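Local coordinates for protein VlsE1 (Borreliella burgdorferi, PDB 1L8W) that is a variable surface lipoprotein antigen of the Lyme disease spirochaete, whose antigenic switching probably helps the bacterium evade the host immune response, at residues 70-81 with 115-126; 141-152 with 283-294. One frame throughout, in Å; residues are numbered along the deposited sequence.

Interaction 1 of 2, residues 70-81 with 115-126; sequences AAKLEKTKTDLN and SELLDKLVKAVK
Glu74 and Lys126 make the one direct hydrogen bond between these two antiparallel helical segments: Lys126 NZ donates to Glu74 OE2 at 3.1 Å, nearly along the carboxylate's C-O axis, in a salt bridge. The two side chains cross at about a right angle; a bend at the last torsion of Lys126 (chi4 -60°) also brings its NZ beside the methyl of Ala70, 4.0 Å from Ala70 CB. One turn further along the same edge, water 1 joins a second charged pair. It accepts from Lys77 NZ at 2.9 Å and donates to Asp119 OD2 at 3.1 Å. The direct Lys77-Asp119 salt bridge is long, and the position of Asp119 OD1, which Lys123 also approaches at long range, is doubtful. Beside this charged edge, on the side facing helix 294-333, the packing is knobs-into-holes. Leu73 enters a hole formed by Leu118, Leu121, Val122 and Val125, its CD1 lying 3.6 Å from Leu121 CB. In return Leu118 sits among Leu73, Thr76, Lys77 and Leu80, with its CD1 3.7 Å from Lys77 CB. The segment axes approach to 9.4 Å at a signed crossing angle of -161°. Helix 294-333 packs against this layer through Ile320 on Leu73, Val324 on Leu118 and Leu121, and Leu328 on Leu80, while helix 153-170 meets Ala124 and Val125.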
loop_
_atom_site.group_PDB
_atom_site.type_symbol
_atom_site.label_atom_id
_atom_site.label_comp_id
_atom_site.label_asym_id
_atom_site.label_seq_id
_atom_site.Cartn_x
_atom_site.Cartn_y
_atom_site.Cartn_z
ATOM N N ALA A 70 6.707 13.839 -5.545
ATOM C CA ALA A 70 6.259 15.218 -5.389
ATOM C C ALA A 70 7.194 16.139 -6.182
ATOM O O ALA A 70 6.744 17.000 -6.951
ATOM C CB ALA A 70 6.251 15.608 -3.905
ATOM N N ALA A 71 8.494 15.932 -6.005
ATOM C CA ALA A 71 9.513 16.733 -6.686
ATOM C C ALA A 71 9.338 16.761 -8.204
ATOM O O ALA A 71 9.373 17.826 -8.822
ATOM C CB ALA A 71 10.893 16.210 -6.340
ATOM N N LYS A 72 9.155 15.587 -8.802
ATOM C CA LYS A 72 8.971 15.492 -10.246
ATOM C C LYS A 72 7.684 16.184 -10.681
ATOM O O LYS A 72 7.631 16.809 -11.735
ATOM C CB LYS A 72 8.934 14.022 -10.687
ATOM C CG LYS A 72 10.216 13.244 -10.440
ATOM C CD LYS A 72 10.070 11.789 -10.903
ATOM C CE LYS A 72 11.343 10.977 -10.682
ATOM N NZ LYS A 72 11.194 9.548 -11.102
ATOM N N LEU A 73 6.640 16.065 -9.869
ATOM C CA LEU A 73 5.366 16.696 -10.185
ATOM C C LEU A 73 5.472 18.215 -10.110
ATOM O O LEU A 73 4.904 18.924 -10.932
ATOM C CB LEU A 73 4.275 16.204 -9.229
ATOM C CG LEU A 73 3.839 14.755 -9.415
ATOM C CD1 LEU A 73 2.738 14.440 -8.433
ATOM C CD2 LEU A 73 3.356 14.540 -10.846
ATOM N N GLU A 74 6.201 18.709 -9.119
ATOM C CA GLU A 74 6.386 20.150 -8.953
ATOM C C GLU A 74 7.175 20.750 -10.105
ATOM O O GLU A 74 6.814 21.806 -10.635
ATOM C CB GLU A 74 7.093 20.431 -7.632
ATOM C CG GLU A 74 6.150 20.411 -6.439
ATOM C CD GLU A 74 6.878 20.209 -5.129
ATOM O OE1 GLU A 74 8.073 20.563 -5.051
ATOM O OE2 GLU A 74 6.248 19.705 -4.171
ATOM N N LYS A 75 8.245 20.070 -10.500
ATOM C CA LYS A 75 9.067 20.549 -11.600
ATOM C C LYS A 75 8.281 20.558 -12.907
ATOM O O LYS A 75 8.333 21.522 -13.679
ATOM C CB LYS A 75 10.309 19.675 -11.754
ATOM C CG LYS A 75 11.214 20.176 -12.844
ATOM C CD LYS A 75 12.666 19.887 -12.567
ATOM C CE LYS A 75 13.532 20.846 -13.382
ATOM N NZ LYS A 75 13.108 20.906 -14.815
ATOM N N THR A 76 7.560 19.472 -13.160
ATOM C CA THR A 76 6.744 19.379 -14.362
ATOM C C THR A 76 5.738 20.536 -14.375
ATOM O O THR A 76 5.482 21.124 -15.419
ATOM C CB THR A 76 5.989 18.025 -14.418
ATOM O OG1 THR A 76 6.890 16.994 -14.844
ATOM C CG2 THR A 76 4.815 18.101 -15.377
ATOM N N LYS A 77 5.173 20.866 -13.215
ATOM C CA LYS A 77 4.211 21.961 -13.144
ATOM C C LYS A 77 4.860 23.308 -13.467
ATOM O O LYS A 77 4.237 24.171 -14.086
ATOM C CB LYS A 77 3.563 22.026 -11.765
ATOM C CG LYS A 77 2.529 23.151 -11.638
ATOM C CD LYS A 77 1.840 23.125 -10.288
ATOM C CE LYS A 77 0.744 24.177 -10.200
ATOM N NZ LYS A 77 1.281 25.565 -10.249
ATOM N N THR A 78 6.103 23.491 -13.033
ATOM C CA THR A 78 6.827 24.731 -13.307
ATOM C C THR A 78 7.095 24.842 -14.817
ATOM O O THR A 78 6.812 25.873 -15.438
ATOM C CB THR A 78 8.190 24.768 -12.564
ATOM O OG1 THR A 78 7.976 24.676 -11.148
ATOM C CG2 THR A 78 8.939 26.053 -12.887
ATOM N N ASP A 79 7.635 23.776 -15.401
ATOM C CA ASP A 79 7.944 23.770 -16.827
ATOM C C ASP A 79 6.698 23.985 -17.678
ATOM O O ASP A 79 6.771 24.519 -18.776
ATOM C CB ASP A 79 8.631 22.459 -17.226
ATOM C CG ASP A 79 9.909 22.204 -16.437
ATOM O OD1 ASP A 79 10.518 23.183 -15.944
ATOM O OD2 ASP A 79 10.311 21.023 -16.320
ATOM N N LEU A 80 5.550 23.585 -17.157
ATOM C CA LEU A 80 4.303 23.748 -17.884
ATOM C C LEU A 80 3.859 25.207 -17.866
ATOM O O LEU A 80 3.471 25.764 -18.892
ATOM C CB LEU A 80 3.220 22.879 -17.252
ATOM C CG LEU A 80 1.884 22.882 -17.980
ATOM C CD1 LEU A 80 2.072 22.250 -19.347
ATOM C CD2 LEU A 80 0.847 22.127 -17.172
ATOM N N ASN A 81 3.917 25.819 -16.689
ATOM C CA ASN A 81 3.519 27.212 -16.527
ATOM C C ASN A 81 4.588 28.179 -16.999
ATOM O O ASN A 81 4.524 29.372 -16.703
ATOM C CB ASN A 81 3.208 27.500 -15.064
ATOM C CG ASN A 81 2.043 26.696 -14.554
ATOM O OD1 ASN A 81 0.926 26.806 -15.064
ATOM N ND2 ASN A 81 2.291 25.876 -13.539
ATOM N N SER A 115 -2.545 22.010 -15.019
ATOM C CA SER A 115 -1.871 22.582 -13.861
ATOM C C SER A 115 -2.633 22.224 -12.587
ATOM O O SER A 115 -2.034 21.869 -11.574
ATOM C CB SER A 115 -1.782 24.106 -14.004
ATOM O OG SER A 115 -1.180 24.700 -12.862
ATOM N N GLU A 116 -3.957 22.314 -12.650
ATOM C CA GLU A 116 -4.802 22.010 -11.502
ATOM C C GLU A 116 -4.653 20.532 -11.165
ATOM O O GLU A 116 -4.637 20.143 -9.995
ATOM C CB GLU A 116 -6.264 22.319 -11.830
ATOM C CG GLU A 116 -7.083 22.861 -10.664
ATOM C CD GLU A 116 -7.384 24.352 -10.805
ATOM O OE1 GLU A 116 -7.901 24.753 -11.869
ATOM O OE2 GLU A 116 -7.113 25.118 -9.852
ATOM N N LEU A 117 -4.551 19.719 -12.213
ATOM C CA LEU A 117 -4.389 18.280 -12.078
ATOM C C LEU A 117 -3.087 18.054 -11.314
ATOM O O LEU A 117 -3.070 17.369 -10.289
ATOM C CB LEU A 117 -4.328 17.636 -13.474
ATOM C CG LEU A 117 -4.408 16.119 -13.708
ATOM C CD1 LEU A 117 -3.122 15.643 -14.347
ATOM C CD2 LEU A 117 -4.693 15.369 -12.411
ATOM N N LEU A 118 -2.003 18.652 -11.804
ATOM C CA LEU A 118 -0.704 18.523 -11.150
ATOM C C LEU A 118 -0.784 18.933 -9.680
ATOM O O LEU A 118 -0.202 18.276 -8.818
ATOM C CB LEU A 118 0.342 19.370 -11.879
ATOM C CG LEU A 118 0.740 18.847 -13.264
ATOM C CD1 LEU A 118 1.497 19.918 -14.035
ATOM C CD2 LEU A 118 1.582 17.588 -13.112
ATOM N N ASP A 119 -1.507 20.015 -9.396
ATOM C CA ASP A 119 -1.675 20.495 -8.019
ATOM C C ASP A 119 -2.336 19.458 -7.125
ATOM O O ASP A 119 -1.908 19.240 -5.994
ATOM C CB ASP A 119 -2.527 21.769 -7.979
ATOM C CG ASP A 119 -1.723 23.017 -8.247
ATOM O OD1 ASP A 119 -0.482 22.965 -8.085
ATOM O OD2 ASP A 119 -2.330 24.051 -8.602
ATOM N N LYS A 120 -3.393 18.837 -7.637
ATOM C CA LYS A 120 -4.131 17.825 -6.896
ATOM C C LYS A 120 -3.263 16.616 -6.561
ATOM O O LYS A 120 -3.356 16.053 -5.469
ATOM C CB LYS A 120 -5.351 17.376 -7.707
ATOM C CG LYS A 120 -6.343 18.503 -7.987
ATOM C CD LYS A 120 -7.577 18.020 -8.736
ATOM C CE LYS A 120 -8.554 19.169 -8.939
ATOM N NZ LYS A 120 -9.716 18.772 -9.771
ATOM N N LEU A 121 -2.422 16.226 -7.509
ATOM C CA LEU A 121 -1.543 15.087 -7.331
ATOM C C LEU A 121 -0.499 15.385 -6.252
ATOM O O LEU A 121 -0.293 14.584 -5.342
ATOM C CB LEU A 121 -0.863 14.740 -8.664
ATOM C CG LEU A 121 -1.749 14.223 -9.809
ATOM C CD1 LEU A 121 -0.952 14.174 -11.112
ATOM C CD2 LEU A 121 -2.284 12.846 -9.467
ATOM N N VAL A 122 0.146 16.543 -6.342
ATOM C CA VAL A 122 1.163 16.910 -5.363
ATOM C C VAL A 122 0.579 16.922 -3.956
ATOM O O VAL A 122 1.169 16.362 -3.029
ATOM C CB VAL A 122 1.775 18.289 -5.683
ATOM C CG1 VAL A 122 2.761 18.691 -4.593
ATOM C CG2 VAL A 122 2.472 18.235 -7.041
ATOM N N LYS A 123 -0.579 17.553 -3.797
ATOM C CA LYS A 123 -1.243 17.608 -2.498
ATOM C C LYS A 123 -1.601 16.203 -2.024
ATOM O O LYS A 123 -1.505 15.896 -0.835
ATOM C CB LYS A 123 -2.512 18.457 -2.581
ATOM C CG LYS A 123 -2.299 19.962 -2.366
ATOM C CD LYS A 123 -1.406 20.607 -3.434
ATOM C CE LYS A 123 -1.114 22.074 -3.100
ATOM N NZ LYS A 123 -0.313 22.767 -4.157
ATOM N N ALA A 124 -2.009 15.352 -2.963
ATOM C CA ALA A 124 -2.380 13.981 -2.641
ATOM C C ALA A 124 -1.170 13.143 -2.217
ATOM O O ALA A 124 -1.240 12.411 -1.225
ATOM C CB ALA A 124 -3.082 13.328 -3.838
ATOM N N VAL A 125 -0.061 13.247 -2.952
ATOM C CA VAL A 125 1.115 12.465 -2.588
ATOM C C VAL A 125 1.698 12.968 -1.275
ATOM O O VAL A 125 2.223 12.181 -0.491
ATOM C CB VAL A 125 2.233 12.488 -3.687
ATOM C CG1 VAL A 125 1.631 12.182 -5.067
ATOM C CG2 VAL A 125 2.976 13.809 -3.672
ATOM N N LYS A 126 1.595 14.272 -1.022
ATOM C CA LYS A 126 2.125 14.834 0.222
ATOM C C LYS A 126 1.337 14.334 1.433
ATOM O O LYS A 126 1.877 14.226 2.547
ATOM C CB LYS A 126 2.134 16.362 0.169
ATOM C CG LYS A 126 3.197 16.935 -0.777
ATOM C CD LYS A 126 3.233 18.461 -0.695
ATOM C CE LYS A 126 4.281 19.069 -1.624
ATOM N NZ LYS A 126 5.659 18.605 -1.321
HETATM O O HOH W 1 -0.307 26.338 -7.970
#

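Interaction 2 of 2, residues 141-152 with 283-294; sequences VVADADAAKVAD and KDGKFAVKDGEK
Val141 and Val142 pair in parallel with Phe287 and Ala288, held by Val142 N to Phe287 O at 2.8 Å and Val289 N to Val142 O at 3.0 Å, with N-H...O angles of 160° and 156°. After Ala143 the chain turns and comes back antiparallel alongside 283-286, joined there by waters and by Asp152 N to Lys283 O at 3.0 Å. On one face of the sheet Val142 sets CG2 4.0 Å from Ala288 CB, while its CG1, anti to the carbonyl carbon (chi1 -61°), meets Lys286 CD at 3.9 Å with the two side chains crossing at about a right angle. Ala143 CB touches both Val289 CG2 and the CE of Lys294. Water 2 donates to the carbonyls of Lys149 and Asp284 and accepts from Lys286 N. Water 4 accepts from Lys149 NZ and, weakly, from Lys286 NZ, and donates to Asp284 OD1, so the two lysines share a bridge to one acid. Asp152 lays its carboxylate beside Lys283 CD, but its OD1 caps Ser155 N. Val141 and Phe287 face helix 294-333 through Ile301. This is a minimal two-stranded parallel sheet in a largely helical protein, followed by a water-bridged antiparallel return that ends in the N-cap of helix 153-170.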
loop_
_atom_site.group_PDB
_atom_site.type_symbol
_atom_site.label_atom_id
_atom_site.label_comp_id
_atom_site.label_asym_id
_atom_site.label_seq_id
_atom_site.Cartn_x
_atom_site.Cartn_y
_atom_site.Cartn_z
ATOM N N VAL A 141 9.709 -8.543 10.926
ATOM C CA VAL A 141 9.156 -9.766 11.498
ATOM C C VAL A 141 9.568 -9.921 12.958
ATOM O O VAL A 141 10.757 -9.918 13.264
ATOM C CB VAL A 141 9.667 -11.009 10.738
ATOM C CG1 VAL A 141 9.141 -12.284 11.405
ATOM C CG2 VAL A 141 9.249 -10.926 9.271
ATOM N N VAL A 142 8.590 -10.068 13.851
ATOM C CA VAL A 142 8.878 -10.240 15.279
ATOM C C VAL A 142 8.383 -11.579 15.824
ATOM O O VAL A 142 7.292 -12.041 15.480
ATOM C CB VAL A 142 8.254 -9.101 16.130
ATOM C CG1 VAL A 142 8.841 -7.766 15.710
ATOM C CG2 VAL A 142 6.752 -9.082 15.974
ATOM N N ALA A 143 9.199 -12.196 16.674
ATOM C CA ALA A 143 8.875 -13.480 17.285
ATOM C C ALA A 143 8.707 -13.328 18.798
ATOM O O ALA A 143 8.088 -14.174 19.447
ATOM C CB ALA A 143 9.969 -14.484 16.983
ATOM N N ASP A 144 9.272 -12.252 19.349
ATOM C CA ASP A 144 9.176 -11.959 20.777
ATOM C C ASP A 144 7.827 -11.320 21.092
ATOM O O ASP A 144 7.464 -10.296 20.516
ATOM C CB ASP A 144 10.288 -11.002 21.221
ATOM C CG ASP A 144 11.649 -11.660 21.256
ATOM O OD1 ASP A 144 11.752 -12.782 21.804
ATOM O OD2 ASP A 144 12.619 -11.049 20.748
ATOM N N ALA A 145 7.099 -11.925 22.021
ATOM C CA ALA A 145 5.782 -11.440 22.421
ATOM C C ALA A 145 5.738 -9.944 22.732
ATOM O O ALA A 145 4.690 -9.309 22.601
ATOM C CB ALA A 145 5.290 -12.233 23.622
ATOM N N ASP A 146 6.866 -9.377 23.145
ATOM C CA ASP A 146 6.907 -7.956 23.468
ATOM C C ASP A 146 7.122 -7.067 22.248
ATOM O O ASP A 146 6.655 -5.926 22.216
ATOM C CB ASP A 146 7.998 -7.679 24.505
ATOM C CG ASP A 146 7.711 -8.338 25.842
ATOM O OD1 ASP A 146 6.554 -8.249 26.316
ATOM O OD2 ASP A 146 8.644 -8.936 26.425
ATOM N N ALA A 147 7.818 -7.589 21.241
ATOM C CA ALA A 147 8.100 -6.824 20.025
ATOM C C ALA A 147 6.857 -6.542 19.181
ATOM O O ALA A 147 6.827 -5.571 18.423
ATOM C CB ALA A 147 9.144 -7.552 19.181
ATOM N N ALA A 148 5.838 -7.390 19.306
ATOM C CA ALA A 148 4.604 -7.209 18.540
ATOM C C ALA A 148 3.911 -5.919 18.961
ATOM O O ALA A 148 4.034 -5.490 20.106
ATOM C CB ALA A 148 3.664 -8.402 18.750
ATOM N N LYS A 149 3.179 -5.311 18.033
ATOM C CA LYS A 149 2.477 -4.065 18.316
ATOM C C LYS A 149 1.328 -3.808 17.345
ATOM O O LYS A 149 1.200 -4.461 16.304
ATOM C CB LYS A 149 3.449 -2.877 18.231
ATOM C CG LYS A 149 4.561 -2.857 19.271
ATOM C CD LYS A 149 5.495 -1.686 19.030
ATOM C CE LYS A 149 6.586 -1.601 20.094
ATOM N NZ LYS A 149 7.520 -0.468 19.836
ATOM N N VAL A 150 0.486 -2.851 17.709
ATOM C CA VAL A 150 -0.621 -2.446 16.861
ATOM C C VAL A 150 0.013 -1.440 15.915
ATOM O O VAL A 150 0.838 -0.635 16.340
ATOM C CB VAL A 150 -1.730 -1.707 17.652
ATOM C CG1 VAL A 150 -2.809 -1.232 16.690
ATOM C CG2 VAL A 150 -2.329 -2.621 18.715
ATOM N N ALA A 151 -0.346 -1.492 14.639
ATOM C CA ALA A 151 0.207 -0.546 13.682
ATOM C C ALA A 151 -0.310 0.837 14.041
ATOM O O ALA A 151 -1.397 0.968 14.592
ATOM C CB ALA A 151 -0.219 -0.911 12.264
ATOM N N ASP A 152 0.475 1.861 13.733
ATOM C CA ASP A 152 0.081 3.237 14.014
ATOM C C ASP A 152 -1.103 3.559 13.112
ATOM O O ASP A 152 -0.976 3.561 11.888
ATOM C CB ASP A 152 1.252 4.185 13.730
ATOM C CG ASP A 152 0.952 5.625 14.121
ATOM O OD1 ASP A 152 0.236 6.327 13.375
ATOM O OD2 ASP A 152 1.434 6.047 15.187
ATOM N N LYS A 283 4.043 2.970 9.879
ATOM C CA LYS A 283 4.848 3.016 11.089
ATOM C C LYS A 283 4.295 2.013 12.107
ATOM O O LYS A 283 3.081 1.898 12.269
ATOM C CB LYS A 283 4.788 4.427 11.675
ATOM C CG LYS A 283 5.109 4.518 13.159
ATOM C CD LYS A 283 4.683 5.865 13.719
ATOM C CE LYS A 283 5.878 6.741 14.044
ATOM N NZ LYS A 283 6.652 6.213 15.196
ATOM N N ASP A 284 5.200 1.311 12.789
ATOM C CA ASP A 284 4.869 0.304 13.797
ATOM C C ASP A 284 4.172 -0.935 13.241
ATOM O O ASP A 284 3.738 -1.801 14.006
ATOM C CB ASP A 284 4.003 0.894 14.915
ATOM C CG ASP A 284 4.743 1.935 15.747
ATOM O OD1 ASP A 284 5.974 1.789 15.941
ATOM O OD2 ASP A 284 4.082 2.887 16.220
ATOM N N GLY A 285 4.055 -1.022 11.919
ATOM C CA GLY A 285 3.415 -2.181 11.326
ATOM C C GLY A 285 4.412 -3.312 11.197
ATOM O O GLY A 285 5.365 -3.202 10.437
ATOM N N LYS A 286 4.202 -4.398 11.934
ATOM C CA LYS A 286 5.113 -5.542 11.895
ATOM C C LYS A 286 4.359 -6.867 11.792
ATOM O O LYS A 286 3.166 -6.932 12.061
ATOM C CB LYS A 286 5.977 -5.554 13.153
ATOM C CG LYS A 286 6.661 -4.234 13.431
ATOM C CD LYS A 286 7.327 -4.243 14.795
ATOM C CE LYS A 286 8.071 -2.941 15.059
ATOM N NZ LYS A 286 8.718 -2.964 16.400
ATOM N N PHE A 287 5.070 -7.924 11.417
ATOM C CA PHE A 287 4.465 -9.244 11.271
ATOM C C PHE A 287 4.971 -10.199 12.345
ATOM O O PHE A 287 6.181 -10.381 12.520
ATOM C CB PHE A 287 4.759 -9.767 9.869
ATOM C CG PHE A 287 4.270 -8.845 8.788
ATOM C CD1 PHE A 287 2.944 -8.891 8.366
ATOM C CD2 PHE A 287 5.112 -7.875 8.258
ATOM C CE1 PHE A 287 2.459 -7.976 7.438
ATOM C CE2 PHE A 287 4.636 -6.951 7.325
ATOM C CZ PHE A 287 3.307 -6.999 6.917
ATOM N N ALA A 288 4.031 -10.801 13.068
ATOM C CA ALA A 288 4.373 -11.700 14.161
ATOM C C ALA A 288 4.258 -13.206 13.887
ATOM O O ALA A 288 3.352 -13.673 13.189
ATOM C CB ALA A 288 3.542 -11.328 15.384
ATOM N N VAL A 289 5.194 -13.954 14.459
ATOM C CA VAL A 289 5.238 -15.403 14.321
ATOM C C VAL A 289 5.508 -16.027 15.702
ATOM O O VAL A 289 5.931 -15.329 16.635
ATOM C CB VAL A 289 6.366 -15.835 13.348
ATOM C CG1 VAL A 289 6.119 -15.261 11.957
ATOM C CG2 VAL A 289 7.715 -15.366 13.879
ATOM N N LYS A 290 5.249 -17.331 15.824
ATOM C CA LYS A 290 5.483 -18.067 17.071
ATOM C C LYS A 290 6.993 -18.193 17.237
ATOM O O LYS A 290 7.733 -18.059 16.262
ATOM C CB LYS A 290 4.887 -19.481 16.988
ATOM C CG LYS A 290 3.418 -19.537 16.599
ATOM C CD LYS A 290 2.952 -20.957 16.235
ATOM C CE LYS A 290 2.895 -21.908 17.430
ATOM N NZ LYS A 290 4.222 -22.431 17.875
ATOM N N ASP A 291 7.457 -18.449 18.457
ATOM C CA ASP A 291 8.890 -18.617 18.678
ATOM C C ASP A 291 9.307 -19.921 18.006
ATOM O O ASP A 291 8.552 -20.897 18.000
ATOM C CB ASP A 291 9.218 -18.659 20.173
ATOM C CG ASP A 291 8.010 -18.967 21.027
ATOM O OD1 ASP A 291 7.348 -20.003 20.787
ATOM O OD2 ASP A 291 7.728 -18.167 21.945
ATOM N N GLY A 292 10.505 -19.933 17.431
ATOM C CA GLY A 292 10.965 -21.120 16.736
ATOM C C GLY A 292 10.394 -21.122 15.329
ATOM O O GLY A 292 10.447 -22.126 14.621
ATOM N N GLU A 293 9.837 -19.982 14.927
ATOM C CA GLU A 293 9.252 -19.838 13.597
ATOM C C GLU A 293 9.876 -18.717 12.772
ATOM O O GLU A 293 9.843 -18.760 11.547
ATOM C CB GLU A 293 7.747 -19.595 13.700
ATOM C CG GLU A 293 6.921 -20.860 13.799
ATOM C CD GLU A 293 7.129 -21.771 12.616
ATOM O OE1 GLU A 293 7.002 -21.299 11.469
ATOM O OE2 GLU A 293 7.418 -22.963 12.834
ATOM N N LYS A 294 10.433 -17.716 13.440
ATOM C CA LYS A 294 11.037 -16.585 12.749
ATOM C C LYS A 294 11.879 -17.023 11.564
ATOM O O LYS A 294 11.565 -16.719 10.421
ATOM C CB LYS A 294 11.910 -15.767 13.704
ATOM C CG LYS A 294 12.669 -14.652 13.012
ATOM C CD LYS A 294 13.605 -13.918 13.956
ATOM C CE LYS A 294 12.845 -13.018 14.903
ATOM N NZ LYS A 294 12.115 -11.952 14.170
HETATM O O HOH W 2 2.039 -3.911 13.472
HETATM O O HOH W 3 3.283 -6.986 15.513
HETATM O O HOH W 4 7.833 0.145 16.920
HETATM O O HOH W 5 1.398 1.934 17.020
#

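From the N terminus, helix 59-80 runs into a connection that is partly unmodelled, and helix 106-131 returns antiparallel beside it: interaction 1 closes this loop, with 33 residues between its segments. After a short connection the chain reaches strand 141-142, where interaction 2 opens. Its 130 intervening residues include helices 153-170, 205-216, 220-230, 247-252 and 269-281, before segment 283-294, with strand 287-288, closes the loop. The contacts are therefore in series, neither nested nor crossed. The centres of interactions 1 and 2 lie about 38 Å apart, on opposite sides of the chain's centre. Helix 294-333 relates them, meeting interaction 2 near its start and interaction 1 farther along, at Ile320, Val324 and Leu328.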